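Local coordinates for EmrA (Aquifex aeolicus, PDB 4TKO), which serves as the periplasmic adaptor of a major facilitator superfamily multidrug efflux pump and probably takes part in the export of xenobiotics, at residues 13-17 against 338-344; 7-11 against 260-266; 293-297 against 321-325. One frame throughout, in Å; residues are numbered along the deposited sequence.

Contact 1 of 3, residues 13-17 against 338-344; sequences VFVKA and VGMGGEV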
loop_
_atom_site.group_PDB
_atom_site.type_symbol
_atom_site.label_atom_id
_atom_site.label_comp_id
_atom_site.label_asym_id
_atom_site.label_seq_id
_atom_site.Cartn_x
_atom_site.Cartn_y
_atom_site.Cartn_z
ATOM N N VAL A 13 -45.213 29.510 20.552
ATOM C CA VAL A 13 -43.759 29.433 20.442
ATOM C C VAL A 13 -43.292 28.047 19.984
ATOM O O VAL A 13 -43.701 27.010 20.523
ATOM C CB VAL A 13 -43.053 29.822 21.794
ATOM C CG1 VAL A 13 -44.057 30.297 22.845
ATOM C CG2 VAL A 13 -42.228 28.674 22.337
ATOM N N PHE A 14 -42.434 28.032 18.971
ATOM C CA PHE A 14 -41.898 26.764 18.468
ATOM C C PHE A 14 -40.399 26.812 18.462
ATOM O O PHE A 14 -39.815 27.717 17.854
ATOM C CB PHE A 14 -42.407 26.468 17.056
ATOM C CG PHE A 14 -43.885 26.611 16.928
ATOM C CD1 PHE A 14 -44.461 27.865 16.727
ATOM C CD2 PHE A 14 -44.709 25.504 17.062
ATOM C CE1 PHE A 14 -45.821 28.002 16.644
ATOM C CE2 PHE A 14 -46.060 25.634 16.972
ATOM C CZ PHE A 14 -46.624 26.882 16.761
ATOM N N VAL A 15 -39.783 25.854 19.148
ATOM C CA VAL A 15 -38.343 25.685 19.034
ATOM C C VAL A 15 -38.028 25.061 17.663
ATOM O O VAL A 15 -38.515 23.974 17.298
ATOM C CB VAL A 15 -37.785 24.822 20.199
ATOM C CG1 VAL A 15 -36.320 24.575 20.034
ATOM C CG2 VAL A 15 -38.028 25.512 21.525
ATOM N N LYS A 16 -37.208 25.761 16.886
ATOM C CA LYS A 16 -36.864 25.295 15.546
ATOM C C LYS A 16 -35.356 25.198 15.343
ATOM O O LYS A 16 -34.574 25.721 16.136
ATOM C CB LYS A 16 -37.478 26.214 14.488
ATOM C CG LYS A 16 -38.988 26.354 14.604
ATOM C CD LYS A 16 -39.628 26.708 13.270
ATOM C CE LYS A 16 -39.520 25.556 12.282
ATOM N NZ LYS A 16 -40.183 25.874 10.988
ATOM N N ALA A 17 -34.956 24.520 14.271
ATOM C CA ALA A 17 -33.545 24.325 13.962
ATOM C C ALA A 17 -33.235 24.728 12.525
ATOM O O ALA A 17 -33.785 24.162 11.580
ATOM C CB ALA A 17 -33.146 22.875 14.205
ATOM N N VAL A 338 -36.411 20.162 18.846
ATOM C CA VAL A 338 -37.317 20.782 17.868
ATOM C C VAL A 338 -38.769 20.513 18.243
ATOM O O VAL A 338 -39.121 19.378 18.533
ATOM C CB VAL A 338 -37.101 20.260 16.419
ATOM C CG1 VAL A 338 -38.275 20.645 15.559
ATOM C CG2 VAL A 338 -35.819 20.804 15.814
ATOM N N GLY A 339 -39.604 21.548 18.256
ATOM C CA GLY A 339 -41.015 21.347 18.508
ATOM C C GLY A 339 -41.511 21.766 19.879
ATOM O O GLY A 339 -42.727 21.807 20.147
ATOM N N MET A 340 -40.573 22.076 20.767
ATOM C CA MET A 340 -40.925 22.477 22.121
ATOM C C MET A 340 -41.703 23.789 22.128
ATOM O O MET A 340 -41.385 24.716 21.384
ATOM C CB MET A 340 -39.669 22.606 22.985
ATOM C CG MET A 340 -39.192 21.295 23.588
ATOM S SD MET A 340 -37.759 21.504 24.662
ATOM C CE MET A 340 -36.931 22.874 23.859
ATOM N N GLY A 341 -42.719 23.857 22.980
ATOM C CA GLY A 341 -43.494 25.069 23.160
ATOM C C GLY A 341 -43.335 25.666 24.549
ATOM O O GLY A 341 -42.531 25.211 25.363
ATOM N N GLY A 342 -44.122 26.692 24.823
ATOM C CA GLY A 342 -44.031 27.406 26.078
ATOM C C GLY A 342 -44.574 28.810 25.938
ATOM O O GLY A 342 -45.556 29.027 25.248
ATOM N N GLU A 343 -43.911 29.765 26.574
ATOM C CA GLU A 343 -44.423 31.122 26.676
ATOM C C GLU A 343 -43.281 32.057 26.425
ATOM O O GLU A 343 -42.150 31.750 26.817
ATOM C CB GLU A 343 -45.030 31.355 28.050
ATOM C CG GLU A 343 -45.861 32.607 28.181
ATOM C CD GLU A 343 -46.708 32.589 29.448
ATOM O OE1 GLU A 343 -47.826 32.025 29.395
ATOM O OE2 GLU A 343 -46.253 33.125 30.490
ATOM N N VAL A 344 -43.555 33.182 25.767
ATOM C CA VAL A 344 -42.489 34.105 25.404
ATOM C C VAL A 344 -42.870 35.544 25.635
ATOM O O VAL A 344 -43.984 35.939 25.331
ATOM C CB VAL A 344 -42.066 33.938 23.938
ATOM C CG1 VAL A 344 -41.266 35.145 23.459
ATOM C CG2 VAL A 344 -41.227 32.714 23.793
#
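With a chi1 of 176°, Val15 holds CG1 away from its own amide and brings CG2 round beside it, on the flank where Met340 lies alongside and points the same way. Met340 bends at chi3, and its chain turns back on this methyl: Met340 CB approaches Val15 CG2 to 3.6 Å and Met340 CE reaches the same CG2 at 3.7 Å. The methionine therefore touches one valine methyl at both its root and its terminal methyl.

Val15 also carries both backbone hydrogen bonds of the contact. Its N gives a bond of 3.0 Å to Met340 O, with 157° at the hydrogen. Gly339 N returns one of 2.8 Å to Val15 O, with 163° at the hydrogen. A CA-H...O contact from Val338 CA also meets Val15 O, and Gly341 CA makes a similar one, 3.3 Å to Val13 O. At the two ends, Ala17 CB packs on Val338 CG2 (3.7 Å) and Val13 CG1 on Val344 CG2 (3.8 Å). Gly339 and Gly342 have positive phi, backbone angles that suit glycine.

Leu280 adjoins both Val15 and Met340. Strand 13-17 bonds on one side to strand 256-263, through Phe14 with Glu259 and Lys16 with Tyr257, and on the other to the loop leading into strand 342-347, with Val13 and Val15 buried. All this belongs to a curled antiparallel sheet that also contains the strands of the AaeA-like beta-barrel, so the contact probably helps to build that barrel.

Contact 2 of 3, residues 7-11 against 260-266; sequences YAITN and VLLEETK
The hydrogen bond that joins these two segments comes from a lysine side chain: Lys266 NZ donates to the backbone oxygen of Ile9 at 3.0 Å. No backbone-to-backbone bond crosses here, although strands 7-10 and 260-263 belong to one sheet. The axes of the short strands explain why, for they come no closer than 7.9 Å and make an angle of 115° between their directions. The ammonium meets the carbonyl nearly end-on, with a C=O...N angle of 168°. A bend at chi3 of 75° in the lysine chain carries NZ to this oxygen, and CD passes 3.8 Å from the same Ile9 O.

At its other end Lys266 is met by Ala8, whose CB sits 3.5 Å from Lys266 O; that oxygen also receives a weak hydrogen bond from Arg348. A few apolar contacts lie between the strands. Leu262 approaches Thr10 at a slant, and its two methyls diverge: CD1 lies 3.8 Å from Thr10 CB and 3.9 Å from Thr10 CG2, whereas Leu262 CD2 reaches toward Ala8 CB at 4.2 Å. Thr10 therefore offers its carbon side to the leucine. Its hydroxyl is engaged nearer home, in a hydrogen bond between Thr10 OG1 and Ala12 N.

The surrounding pairings show a place where neighbouring strands part. Leu261 still has a backbone bond to Ala12, but earlier in the chain Ala8 and Thr10 pair instead with Ile346 and Val344 of strand 342-347. On the other flank, Val260 and Leu262 bond to Val324 and Ile322 of strand 321-330, so that residues 7-11 and 260-266 face each other where the two strands diverge, each paired with another strand.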
loop_
_atom_site.group_PDB
_atom_site.type_symbol
_atom_site.label_atom_id
_atom_site.label_comp_id
_atom_site.label_asym_id
_atom_site.label_seq_id
_atom_site.Cartn_x
_atom_site.Cartn_y
_atom_site.Cartn_z
ATOM N N TYR A 7 -44.186 44.438 27.753
ATOM C CA TYR A 7 -43.914 43.125 27.176
ATOM C C TYR A 7 -45.033 42.549 26.313
ATOM O O TYR A 7 -46.173 42.375 26.764
ATOM C CB TYR A 7 -43.585 42.117 28.287
ATOM C CG TYR A 7 -42.229 42.328 28.901
ATOM C CD1 TYR A 7 -41.089 41.811 28.300
ATOM C CD2 TYR A 7 -42.081 43.056 30.078
ATOM C CE1 TYR A 7 -39.839 42.003 28.855
ATOM C CE2 TYR A 7 -40.835 43.254 30.637
ATOM C CZ TYR A 7 -39.720 42.722 30.019
ATOM O OH TYR A 7 -38.477 42.914 30.561
ATOM N N ALA A 8 -44.680 42.227 25.069
ATOM C CA ALA A 8 -45.536 41.386 24.239
ATOM C C ALA A 8 -45.377 39.967 24.733
ATOM O O ALA A 8 -44.264 39.450 24.791
ATOM C CB ALA A 8 -45.172 41.496 22.781
ATOM N N ILE A 9 -46.477 39.366 25.149
ATOM C CA ILE A 9 -46.468 38.001 25.622
ATOM C C ILE A 9 -47.243 37.131 24.627
ATOM O O ILE A 9 -48.267 37.551 24.103
ATOM C CB ILE A 9 -47.095 37.891 27.023
ATOM C CG1 ILE A 9 -46.947 36.479 27.574
ATOM C CG2 ILE A 9 -48.569 38.224 26.958
ATOM C CD1 ILE A 9 -47.264 36.378 29.050
ATOM N N THR A 10 -46.750 35.929 24.363
ATOM C CA THR A 10 -47.458 34.983 23.510
ATOM C C THR A 10 -47.151 33.541 23.895
ATOM O O THR A 10 -46.108 33.255 24.481
ATOM C CB THR A 10 -47.113 35.176 22.026
ATOM O OG1 THR A 10 -47.552 34.025 21.296
ATOM C CG2 THR A 10 -45.623 35.321 21.835
ATOM N N ASN A 11 -48.067 32.636 23.572
ATOM C CA ASN A 11 -47.870 31.217 23.857
ATOM C C ASN A 11 -47.714 30.401 22.561
ATOM O O ASN A 11 -47.633 29.166 22.572
ATOM C CB ASN A 11 -49.020 30.687 24.715
ATOM C CG ASN A 11 -50.379 30.871 24.056
ATOM O OD1 ASN A 11 -50.537 31.683 23.132
ATOM N ND2 ASN A 11 -51.377 30.122 24.535
ATOM N N VAL A 260 -41.662 32.566 17.096
ATOM C CA VAL A 260 -42.860 33.034 17.765
ATOM C C VAL A 260 -43.825 33.576 16.729
ATOM O O VAL A 260 -43.425 34.339 15.845
ATOM C CB VAL A 260 -42.503 34.103 18.811
ATOM C CG1 VAL A 260 -43.733 34.692 19.419
ATOM C CG2 VAL A 260 -41.643 33.471 19.894
ATOM N N LEU A 261 -45.077 33.132 16.804
ATOM C CA LEU A 261 -46.133 33.667 15.932
ATOM C C LEU A 261 -46.909 34.736 16.677
ATOM O O LEU A 261 -47.749 34.427 17.526
ATOM C CB LEU A 261 -47.084 32.566 15.459
ATOM C CG LEU A 261 -46.353 31.608 14.538
ATOM C CD1 LEU A 261 -47.321 30.684 13.865
ATOM C CD2 LEU A 261 -45.535 32.405 13.521
ATOM N N LEU A 262 -46.620 35.993 16.365
ATOM C CA LEU A 262 -47.158 37.105 17.144
ATOM C C LEU A 262 -48.349 37.779 16.468
ATOM O O LEU A 262 -48.272 38.141 15.286
ATOM C CB LEU A 262 -46.051 38.133 17.398
ATOM C CG LEU A 262 -46.214 38.984 18.655
ATOM C CD1 LEU A 262 -47.007 38.225 19.707
ATOM C CD2 LEU A 262 -44.847 39.342 19.187
ATOM N N GLU A 263 -49.443 37.948 17.214
ATOM C CA GLU A 263 -50.595 38.713 16.716
ATOM C C GLU A 263 -50.114 40.099 16.287
ATOM O O GLU A 263 -49.273 40.700 16.957
ATOM C CB GLU A 263 -51.685 38.807 17.781
ATOM C CG GLU A 263 -51.806 37.536 18.630
ATOM C CD GLU A 263 -53.088 37.477 19.458
ATOM O OE1 GLU A 263 -53.842 38.476 19.467
ATOM O OE2 GLU A 263 -53.346 36.428 20.097
ATOM N N GLU A 264 -50.604 40.591 15.150
ATOM C CA GLU A 264 -50.058 41.828 14.586
ATOM C C GLU A 264 -50.323 43.001 15.511
ATOM O O GLU A 264 -49.543 43.962 15.568
ATOM C CB GLU A 264 -50.647 42.113 13.205
ATOM C CG GLU A 264 -50.081 43.374 12.545
ATOM C CD GLU A 264 -50.740 43.696 11.215
ATOM O OE1 GLU A 264 -51.244 42.758 10.548
ATOM O OE2 GLU A 264 -50.756 44.892 10.845
ATOM N N THR A 265 -51.434 42.895 16.235
ATOM C CA THR A 265 -51.864 43.912 17.172
ATOM C C THR A 265 -50.810 44.104 18.266
ATOM O O THR A 265 -50.375 45.232 18.518
ATOM C CB THR A 265 -53.246 43.553 17.785
ATOM O OG1 THR A 265 -53.867 44.734 18.297
ATOM C CG2 THR A 265 -53.124 42.519 18.901
ATOM N N LYS A 266 -50.366 43.016 18.892
ATOM C CA LYS A 266 -49.410 43.139 19.981
ATOM C C LYS A 266 -47.991 43.222 19.463
ATOM O O LYS A 266 -47.058 42.842 20.153
ATOM C CB LYS A 266 -49.537 41.981 20.975
ATOM C CG LYS A 266 -50.033 40.697 20.397
ATOM C CD LYS A 266 -49.967 39.565 21.416
ATOM C CE LYS A 266 -51.052 39.656 22.465
ATOM N NZ LYS A 266 -51.068 38.430 23.330
#

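Contact 3 of 3, residues 293-297 against 321-325; sequences EEISP and RIPVK
Lys325 loses more surface than any other residue here, and the two next to it in this respect, Glu293 and Glu294, both face it. Consecutive residues opposite a single one form a classic beta bulge, and the bonds confirm it. Glu293 N gives a hydrogen bond of 2.9 Å to Lys325 O, to which Glu294 N adds only a weak one at 3.5 Å. The return bond, Lys325 N to Glu294 O, measures 3.0 Å and is nearly straight at 171°.

The bulge lets Glu293 turn its side chain alongside that of Lys325, both fully extended and pointing the same way. Glu293 OE1 forms a salt bridge of 3.4 Å with Lys325 NZ. Glu294 instead crosses the root of the lysine at a slant, its CG lying 3.9 Å from Lys325 CB, and its carboxylate does not touch the ammonium.

Beyond the bulge one antiparallel pair follows, Ile295 with Val324, non-hydrogen-bonded, before the strand gives way to loop at Ser296. Ile295 CG2 meets Ile322 CG2 at 3.7 Å, the two side chains crossing at about a right angle. Ser296 OG then donates to a lone pair of Pro323 O at 3.2 Å, in the carbonyl plane, while Ser296 N reaches that oxygen weakly.

The stronger partner of Lys325 NZ is Asp18, through a salt bridge, and Tyr257 contributes a cation-pi contact. Two acids and an aromatic ring lie close to one ammonium, an environment that would probably favour its charged form, so that a lysine of strand 321-330 links acids of strands 288-295 and 7-24.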
loop_
_atom_site.group_PDB
_atom_site.type_symbol
_atom_site.label_atom_id
_atom_site.label_comp_id
_atom_site.label_asym_id
_atom_site.label_seq_id
_atom_site.Cartn_x
_atom_site.Cartn_y
_atom_site.Cartn_z
ATOM N N GLU A 293 -34.167 38.506 16.225
ATOM C CA GLU A 293 -33.238 38.424 15.103
ATOM C C GLU A 293 -33.878 38.980 13.831
ATOM O O GLU A 293 -33.230 39.714 13.086
ATOM C CB GLU A 293 -32.772 36.973 14.896
ATOM C CG GLU A 293 -31.619 36.796 13.901
ATOM C CD GLU A 293 -30.985 35.405 13.947
ATOM O OE1 GLU A 293 -31.523 34.503 14.623
ATOM O OE2 GLU A 293 -29.934 35.212 13.301
ATOM N N GLU A 294 -35.145 38.643 13.584
ATOM C CA GLU A 294 -35.835 39.182 12.416
ATOM C C GLU A 294 -37.355 39.033 12.471
ATOM O O GLU A 294 -37.888 38.203 13.202
ATOM C CB GLU A 294 -35.303 38.534 11.137
ATOM C CG GLU A 294 -35.932 37.199 10.779
ATOM C CD GLU A 294 -35.521 36.737 9.385
ATOM O OE1 GLU A 294 -35.339 35.514 9.184
ATOM O OE2 GLU A 294 -35.378 37.602 8.490
ATOM N N ILE A 295 -38.042 39.876 11.705
ATOM C CA ILE A 295 -39.500 39.832 11.610
ATOM C C ILE A 295 -39.946 39.793 10.164
ATOM O O ILE A 295 -39.608 40.689 9.388
ATOM C CB ILE A 295 -40.167 41.040 12.251
ATOM C CG1 ILE A 295 -39.558 41.329 13.621
ATOM C CG2 ILE A 295 -41.665 40.800 12.339
ATOM C CD1 ILE A 295 -40.191 42.505 14.309
ATOM N N SER A 296 -40.713 38.768 9.808
ATOM C CA SER A 296 -41.155 38.602 8.431
ATOM C C SER A 296 -42.328 39.525 8.113
ATOM O O SER A 296 -43.245 39.670 8.920
ATOM C CB SER A 296 -41.549 37.152 8.171
ATOM O OG SER A 296 -42.611 36.776 9.031
ATOM N N PRO A 297 -42.301 40.147 6.926
ATOM C CA PRO A 297 -43.402 40.993 6.440
ATOM C C PRO A 297 -44.790 40.351 6.607
ATOM O O PRO A 297 -45.066 39.282 6.048
ATOM C CB PRO A 297 -43.064 41.184 4.951
ATOM C CG PRO A 297 -41.969 40.167 4.650
ATOM C CD PRO A 297 -41.224 40.022 5.929
ATOM N N ARG A 321 -51.454 36.231 12.522
ATOM C CA ARG A 321 -50.208 36.256 13.295
ATOM C C ARG A 321 -48.950 36.493 12.457
ATOM O O ARG A 321 -48.897 36.162 11.284
ATOM C CB ARG A 321 -50.073 34.943 14.090
ATOM C CG ARG A 321 -51.166 34.725 15.151
ATOM C CD ARG A 321 -51.328 33.266 15.550
ATOM N NE ARG A 321 -51.945 33.100 16.868
ATOM C CZ ARG A 321 -51.416 33.549 18.010
ATOM N NH1 ARG A 321 -50.265 34.207 17.996
ATOM N NH2 ARG A 321 -52.037 33.353 19.170
ATOM N N ILE A 322 -47.929 37.075 13.069
ATOM C CA ILE A 322 -46.684 37.364 12.364
ATOM C C ILE A 322 -45.494 36.603 12.966
ATOM O O ILE A 322 -45.204 36.721 14.158
ATOM C CB ILE A 322 -46.397 38.875 12.372
ATOM C CG1 ILE A 322 -47.315 39.577 11.374
ATOM C CG2 ILE A 322 -44.944 39.166 12.007
ATOM C CD1 ILE A 322 -46.636 40.710 10.617
ATOM N N PRO A 323 -44.792 35.819 12.136
ATOM C CA PRO A 323 -43.626 35.059 12.593
ATOM C C PRO A 323 -42.469 35.969 12.996
ATOM O O PRO A 323 -42.004 36.815 12.212
ATOM C CB PRO A 323 -43.246 34.213 11.369
ATOM C CG PRO A 323 -44.391 34.272 10.480
ATOM C CD PRO A 323 -45.053 35.587 10.713
ATOM N N VAL A 324 -42.008 35.784 14.225
ATOM C CA VAL A 324 -40.850 36.513 14.712
ATOM C C VAL A 324 -39.806 35.513 15.161
ATOM O O VAL A 324 -40.105 34.565 15.897
ATOM C CB VAL A 324 -41.196 37.465 15.877
ATOM C CG1 VAL A 324 -39.983 38.309 16.236
ATOM C CG2 VAL A 324 -42.353 38.362 15.497
ATOM N N LYS A 325 -38.585 35.729 14.689
ATOM C CA LYS A 325 -37.474 34.837 14.965
ATOM C C LYS A 325 -36.650 35.367 16.127
ATOM O O LYS A 325 -36.248 36.534 16.142
ATOM C CB LYS A 325 -36.593 34.676 13.719
ATOM C CG LYS A 325 -35.646 33.498 13.784
ATOM C CD LYS A 325 -34.614 33.536 12.673
ATOM C CE LYS A 325 -33.486 32.528 12.909
ATOM N NZ LYS A 325 -32.374 32.696 11.925
#

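Contacts 1 and 2 share strand 7-24 and are both partly buried, whereas contact 3 lies at the surface, on strands 288-295 and 321-330 of the same sheet. Strand 256-263 connects contact 2 to contact 3 through backbone pairing with 321-330, and a probable hydrogen bond from Val344 N to Thr10 O (2.9 Å) joins contact 1 to contact 2. Their chemistry follows their place. Contact 1 combines backbone bonding with apolar packing, contact 2 replaces the backbone ladder with a lysine-to-carbonyl bond where strands diverge, and contact 3 keeps the ladder, distorted by a bulge, and adds charge pairing. Only contact 3 has a salt bridge between its own segments.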